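Local atomic coordinates of 2-dehydropantoate 2-reductase (Geobacter metallireducens, PDB entry 3HN2), a protein that probably catalyses the NADPH-dependent reduction of ketopantoate to pantoic acid, the second step from 3-methyl-2-oxobutanoate toward pantothenate. Residues 45-50 / 135-140; 125-130 / 141-146. One frame throughout, in Å; residues are numbered along the deposited sequence.

Interaction 1: 45-50 / 135-140; sequences KVFSIN and PGEVHH
Lys-45 N donates to Gly-136 O at 3.0 Å, the first bond of a parallel pairing that makes strand 137-140 an outer strand of a small three-stranded sheet, with 44-48 in the middle and 53-55 beyond it. Gly-136 suits its backbone angles because a CB would jam against the preceding carbonyl oxygen. Lys-45 O then accepts Val-138 N. Val-46 and Val-138, branched residues at home in strands, lie side by side on the face covered by helix 14-23, Val-46 CG2 4.2 Å from Val-138 CB. On the other face, Phe-47 sets CG anti to its carbonyl carbon (chi1 -55°), as His-139 does, and the two side chains run alongside each other. Phe-47 CD1 sits over one face of the imidazole, 3.6 Å from His-139 CE1, while Phe-47 CE1, at the edge of the phenyl ring, meets Glu-137 CD, the carboxylate plane turned 80° from the ring. With an alanine at His-139, Phe-47 would probably lose the flat partner beside CD1 and be freer to turn. Both backbone polar atoms of Phe-47 bond strand 137-140, N to Val-138 O and O to His-140 N, the latter at 2.7 Å. Ser-48 OG gives His-140 ND1 a weak bond at the imidazole edge; His-140 NE2 bonds Ala-143 O, and Tyr-16 stacks on the ring. Next, the Ile-49 and His-140 side chains cross at about a right angle, Ile-49 CG1 3.8 Å from His-140 CE1.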
loop_
_atom_site.group_PDB
_atom_site.type_symbol
_atom_site.label_atom_id
_atom_site.label_comp_id
_atom_site.label_asym_id
_atom_site.label_seq_id
_atom_site.Cartn_x
_atom_site.Cartn_y
_atom_site.Cartn_z
ATOM N N LYS A 45 19.902 -7.836 16.354
ATOM C CA LYS A 45 19.809 -8.206 14.949
ATOM C C LYS A 45 18.598 -7.534 14.322
ATOM O O LYS A 45 17.485 -7.644 14.836
ATOM C CB LYS A 45 19.682 -9.725 14.795
ATOM C CG LYS A 45 20.778 -10.536 15.468
ATOM C CD LYS A 45 20.875 -11.918 14.844
ATOM C CE LYS A 45 22.188 -12.594 15.192
ATOM N NZ LYS A 45 22.429 -13.795 14.347
ATOM N N VAL A 46 18.817 -6.831 13.214
ATOM C CA VAL A 46 17.718 -6.218 12.474
ATOM C C VAL A 46 17.466 -6.999 11.194
ATOM O O VAL A 46 18.344 -7.122 10.343
ATOM C CB VAL A 46 17.981 -4.724 12.150
ATOM C CG1 VAL A 46 16.862 -4.142 11.294
ATOM C CG2 VAL A 46 18.114 -3.922 13.426
ATOM N N PHE A 47 16.261 -7.541 11.081
ATOM C CA PHE A 47 15.832 -8.212 9.868
ATOM C C PHE A 47 14.914 -7.271 9.102
ATOM O O PHE A 47 13.935 -6.770 9.647
ATOM C CB PHE A 47 15.137 -9.538 10.194
ATOM C CG PHE A 47 15.966 -10.457 11.047
ATOM C CD1 PHE A 47 15.707 -10.587 12.407
ATOM C CD2 PHE A 47 17.019 -11.182 10.495
ATOM C CE1 PHE A 47 16.480 -11.430 13.203
ATOM C CE2 PHE A 47 17.796 -12.029 11.283
ATOM C CZ PHE A 47 17.525 -12.152 12.638
ATOM N N SER A 48 15.261 -7.008 7.847
ATOM C CA SER A 48 14.487 -6.098 7.014
ATOM C C SER A 48 14.106 -6.729 5.687
ATOM O O SER A 48 14.648 -7.760 5.288
ATOM C CB SER A 48 15.271 -4.810 6.748
ATOM O OG SER A 48 15.342 -3.999 7.902
ATOM N N ILE A 49 13.162 -6.090 5.008
ATOM C CA ILE A 49 12.873 -6.385 3.616
ATOM C C ILE A 49 13.974 -5.777 2.742
ATOM O O ILE A 49 14.211 -6.225 1.617
ATOM C CB ILE A 49 11.497 -5.835 3.206
ATOM C CG1 ILE A 49 11.287 -4.428 3.783
ATOM C CG2 ILE A 49 10.395 -6.776 3.683
ATOM C CD1 ILE A 49 10.359 -3.561 2.974
ATOM N N ASN A 50 14.646 -4.761 3.284
ATOM C CA ASN A 50 15.750 -4.078 2.625
ATOM C C ASN A 50 17.110 -4.674 2.997
ATOM O O ASN A 50 18.100 -3.949 3.114
ATOM C CB ASN A 50 15.726 -2.587 2.982
ATOM C CG ASN A 50 14.425 -1.907 2.600
ATOM O OD1 ASN A 50 13.693 -2.375 1.727
ATOM N ND2 ASN A 50 14.135 -0.786 3.251
ATOM N N PRO A 135 14.030 -11.315 22.107
ATOM C CA PRO A 135 14.786 -10.307 22.843
ATOM C C PRO A 135 16.091 -9.844 22.187
ATOM O O PRO A 135 17.132 -10.489 22.329
ATOM C CB PRO A 135 15.017 -10.999 24.186
ATOM C CG PRO A 135 13.740 -11.860 24.365
ATOM C CD PRO A 135 13.041 -11.931 23.008
ATOM N N GLY A 136 16.006 -8.743 21.446
ATOM C CA GLY A 136 17.133 -8.229 20.676
ATOM C C GLY A 136 17.026 -8.554 19.199
ATOM O O GLY A 136 18.037 -8.663 18.506
ATOM N N GLU A 137 15.795 -8.730 18.721
ATOM C CA GLU A 137 15.536 -8.958 17.301
ATOM C C GLU A 137 14.413 -8.054 16.801
ATOM O O GLU A 137 13.273 -8.134 17.269
ATOM C CB GLU A 137 15.222 -10.433 17.018
ATOM C CG GLU A 137 16.446 -11.350 17.037
ATOM C CD GLU A 137 16.154 -12.769 16.570
ATOM O OE1 GLU A 137 15.004 -13.063 16.177
ATOM O OE2 GLU A 137 17.091 -13.597 16.591
ATOM N N VAL A 138 14.759 -7.184 15.855
ATOM C CA VAL A 138 13.818 -6.240 15.262
ATOM C C VAL A 138 13.483 -6.690 13.845
ATOM O O VAL A 138 14.384 -6.961 13.051
ATOM C CB VAL A 138 14.417 -4.815 15.194
ATOM C CG1 VAL A 138 13.323 -3.777 14.980
ATOM C CG2 VAL A 138 15.211 -4.503 16.450
ATOM N N HIS A 139 12.192 -6.771 13.533
ATOM C CA HIS A 139 11.746 -7.127 12.183
ATOM C C HIS A 139 11.074 -5.930 11.515
ATOM O O HIS A 139 10.148 -5.346 12.073
ATOM C CB HIS A 139 10.797 -8.332 12.203
ATOM C CG HIS A 139 11.455 -9.621 12.592
ATOM N ND1 HIS A 139 12.016 -9.829 13.833
ATOM C CD2 HIS A 139 11.622 -10.778 11.908
ATOM C CE1 HIS A 139 12.512 -11.051 13.892
ATOM N NE2 HIS A 139 12.284 -11.649 12.737
ATOM N N HIS A 140 11.560 -5.569 10.330
ATOM C CA HIS A 140 11.024 -4.450 9.556
ATOM C C HIS A 140 10.372 -4.974 8.284
ATOM O O HIS A 140 11.055 -5.434 7.367
ATOM C CB HIS A 140 12.136 -3.443 9.243
ATOM C CG HIS A 140 11.827 -2.510 8.109
ATOM N ND1 HIS A 140 12.574 -2.477 6.951
ATOM C CD2 HIS A 140 10.853 -1.581 7.955
ATOM C CE1 HIS A 140 12.079 -1.563 6.136
ATOM N NE2 HIS A 140 11.033 -1.007 6.721
#

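Interaction 2: 125-130 / 141-146; sequences VAFLCS and LGAGRI
Ala-126 and Ile-146 face each other as a non-hydrogen-bonded pair where antiparallel strands 121-129 and 142-150 meet in the main sheet of the Rossmann-type domain. This is the tightly packed end: Ala-126 CB lies 4.0 Å from Ile-146 CG1, and both side chains rest on Tyr-17 of helix 14-23, where a small methyl beside a longer aliphatic chain fits the close backbone spacing. Phe-127 N bonds Arg-145 O almost straight. Next comes a G1 bulge, in which Gly-144 and Arg-145 both face Phe-127; Gly-144 N reaches Phe-127 O at 2.8 Å with a bent angle of 132° at the hydrogen. Glycine fits because a CB at these backbone angles would strike the preceding carbonyl oxygen, and its bare CA takes Leu-128 CG at 3.9 Å. The Phe-127 ring, carried from the strand with CG anti to the backbone N (chi1 -157°), meets Trp-189 edge-to-face, while Ala-143 CB approaches near the ring plane. The other end is looser. A classic bulge sets Leu-141 and Gly-142 opposite Cys-129, whose N bonds Gly-142 O at 3.3 Å from 43° above the carbonyl plane. Leu-141 is exposed, yet its side chain touches Asn-131 and still packs on the strand backbone: Leu-141 CB lies 3.6 Å from Cys-129 O, the oxygen that accepts Leu-141 N at 2.9 Å.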
loop_
_atom_site.group_PDB
_atom_site.type_symbol
_atom_site.label_atom_id
_atom_site.label_comp_id
_atom_site.label_asym_id
_atom_site.label_seq_id
_atom_site.Cartn_x
_atom_site.Cartn_y
_atom_site.Cartn_z
ATOM N N VAL A 125 5.724 12.180 13.059
ATOM C CA VAL A 125 4.740 11.163 12.671
ATOM C C VAL A 125 5.456 10.155 11.786
ATOM O O VAL A 125 5.899 10.479 10.682
ATOM C CB VAL A 125 3.421 11.746 12.051
ATOM C CG1 VAL A 125 3.684 12.975 11.242
ATOM C CG2 VAL A 125 2.667 10.700 11.218
ATOM N N ALA A 126 5.619 8.949 12.319
ATOM C CA ALA A 126 6.302 7.862 11.630
ATOM C C ALA A 126 5.291 6.843 11.134
ATOM O O ALA A 126 4.272 6.611 11.781
ATOM C CB ALA A 126 7.292 7.200 12.565
ATOM N N PHE A 127 5.564 6.244 9.982
ATOM C CA PHE A 127 4.718 5.165 9.482
ATOM C C PHE A 127 5.561 3.938 9.170
ATOM O O PHE A 127 6.334 3.930 8.214
ATOM C CB PHE A 127 3.909 5.602 8.258
ATOM C CG PHE A 127 2.671 4.778 8.035
ATOM C CD1 PHE A 127 1.466 5.137 8.637
ATOM C CD2 PHE A 127 2.708 3.639 7.234
ATOM C CE1 PHE A 127 0.313 4.376 8.442
ATOM C CE2 PHE A 127 1.564 2.873 7.036
ATOM C CZ PHE A 127 0.363 3.243 7.639
ATOM N N LEU A 128 5.386 2.901 9.985
ATOM C CA LEU A 128 6.267 1.742 9.979
ATOM C C LEU A 128 5.471 0.461 10.190
ATOM O O LEU A 128 4.577 0.416 11.036
ATOM C CB LEU A 128 7.270 1.887 11.123
ATOM C CG LEU A 128 8.759 1.577 10.979
ATOM C CD1 LEU A 128 9.410 1.817 12.323
ATOM C CD2 LEU A 128 9.045 0.164 10.511
ATOM N N CYS A 129 5.804 -0.575 9.423
ATOM C CA CYS A 129 5.281 -1.924 9.657
ATOM C C CYS A 129 6.365 -2.750 10.341
ATOM O O CYS A 129 7.359 -3.118 9.712
ATOM C CB CYS A 129 4.870 -2.600 8.346
ATOM S SG CYS A 129 3.749 -1.659 7.301
ATOM N N SER A 130 6.177 -3.030 11.630
ATOM C CA SER A 130 7.191 -3.735 12.414
ATOM C C SER A 130 6.633 -4.489 13.614
ATOM O O SER A 130 6.164 -3.878 14.575
ATOM C CB SER A 130 8.284 -2.765 12.887
ATOM O OG SER A 130 7.760 -1.779 13.757
ATOM N N LEU A 141 9.045 -4.896 8.240
ATOM C CA LEU A 141 8.263 -5.529 7.174
ATOM C C LEU A 141 7.918 -4.589 6.021
ATOM O O LEU A 141 7.541 -5.046 4.938
ATOM C CB LEU A 141 6.984 -6.164 7.742
ATOM C CG LEU A 141 7.077 -7.047 8.994
ATOM C CD1 LEU A 141 5.691 -7.550 9.385
ATOM C CD2 LEU A 141 8.054 -8.215 8.816
ATOM N N GLY A 142 8.044 -3.285 6.258
ATOM C CA GLY A 142 7.731 -2.281 5.244
ATOM C C GLY A 142 7.822 -0.845 5.724
ATOM O O GLY A 142 7.902 -0.588 6.928
ATOM N N ALA A 143 7.814 0.076 4.759
ATOM C CA ALA A 143 7.785 1.526 4.986
ATOM C C ALA A 143 8.898 2.028 5.913
ATOM O O ALA A 143 10.018 1.521 5.862
ATOM C CB ALA A 143 6.393 1.971 5.463
ATOM N N GLY A 144 8.595 3.016 6.751
ATOM C CA GLY A 144 9.561 3.526 7.715
ATOM C C GLY A 144 9.740 5.026 7.627
ATOM O O GLY A 144 10.527 5.604 8.377
ATOM N N ARG A 145 9.004 5.653 6.711
ATOM C CA ARG A 145 9.105 7.093 6.473
ATOM C C ARG A 145 8.612 7.932 7.656
ATOM O O ARG A 145 7.778 7.481 8.441
ATOM C CB ARG A 145 8.393 7.481 5.172
ATOM C CG ARG A 145 6.894 7.311 5.176
ATOM C CD ARG A 145 6.282 7.920 3.925
ATOM N NE ARG A 145 4.836 8.081 4.057
ATOM C CZ ARG A 145 4.240 9.160 4.564
ATOM N NH1 ARG A 145 4.958 10.190 4.991
ATOM N NH2 ARG A 145 2.919 9.208 4.642
ATOM N N ILE A 146 9.166 9.137 7.799
ATOM C CA ILE A 146 8.868 10.012 8.936
ATOM C C ILE A 146 8.582 11.437 8.447
ATOM O O ILE A 146 9.278 11.942 7.565
ATOM C CB ILE A 146 10.051 10.048 9.965
ATOM C CG1 ILE A 146 10.419 8.649 10.468
ATOM C CG2 ILE A 146 9.731 10.951 11.175
ATOM C CD1 ILE A 146 11.612 8.630 11.421
#

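How the interactions relate
Three of the four segments, 125-130, 135-140 and 141-146, follow one another closely along the chain, whereas 45-50 comes from far earlier; strand 137-140 of interaction 1 runs directly into 142-150 of interaction 2. The centre of interaction 2 is about 9 Å from the centre of the chain, that of interaction 1 about 18 Å; the former belongs to the main sheet, the latter to the small peripheral one. Helix 14-23 packs on both. Parallel, regular pairing with imidazoles and a carboxylate at 45-50/135-140 contrasts with antiparallel, twice-bulged pairing rich in glycine and aliphatic groups at 125-130/141-146. They meet where His-140 CD2 lies 3.6 Å from Leu-128 CD2, and both also touch the second subunit.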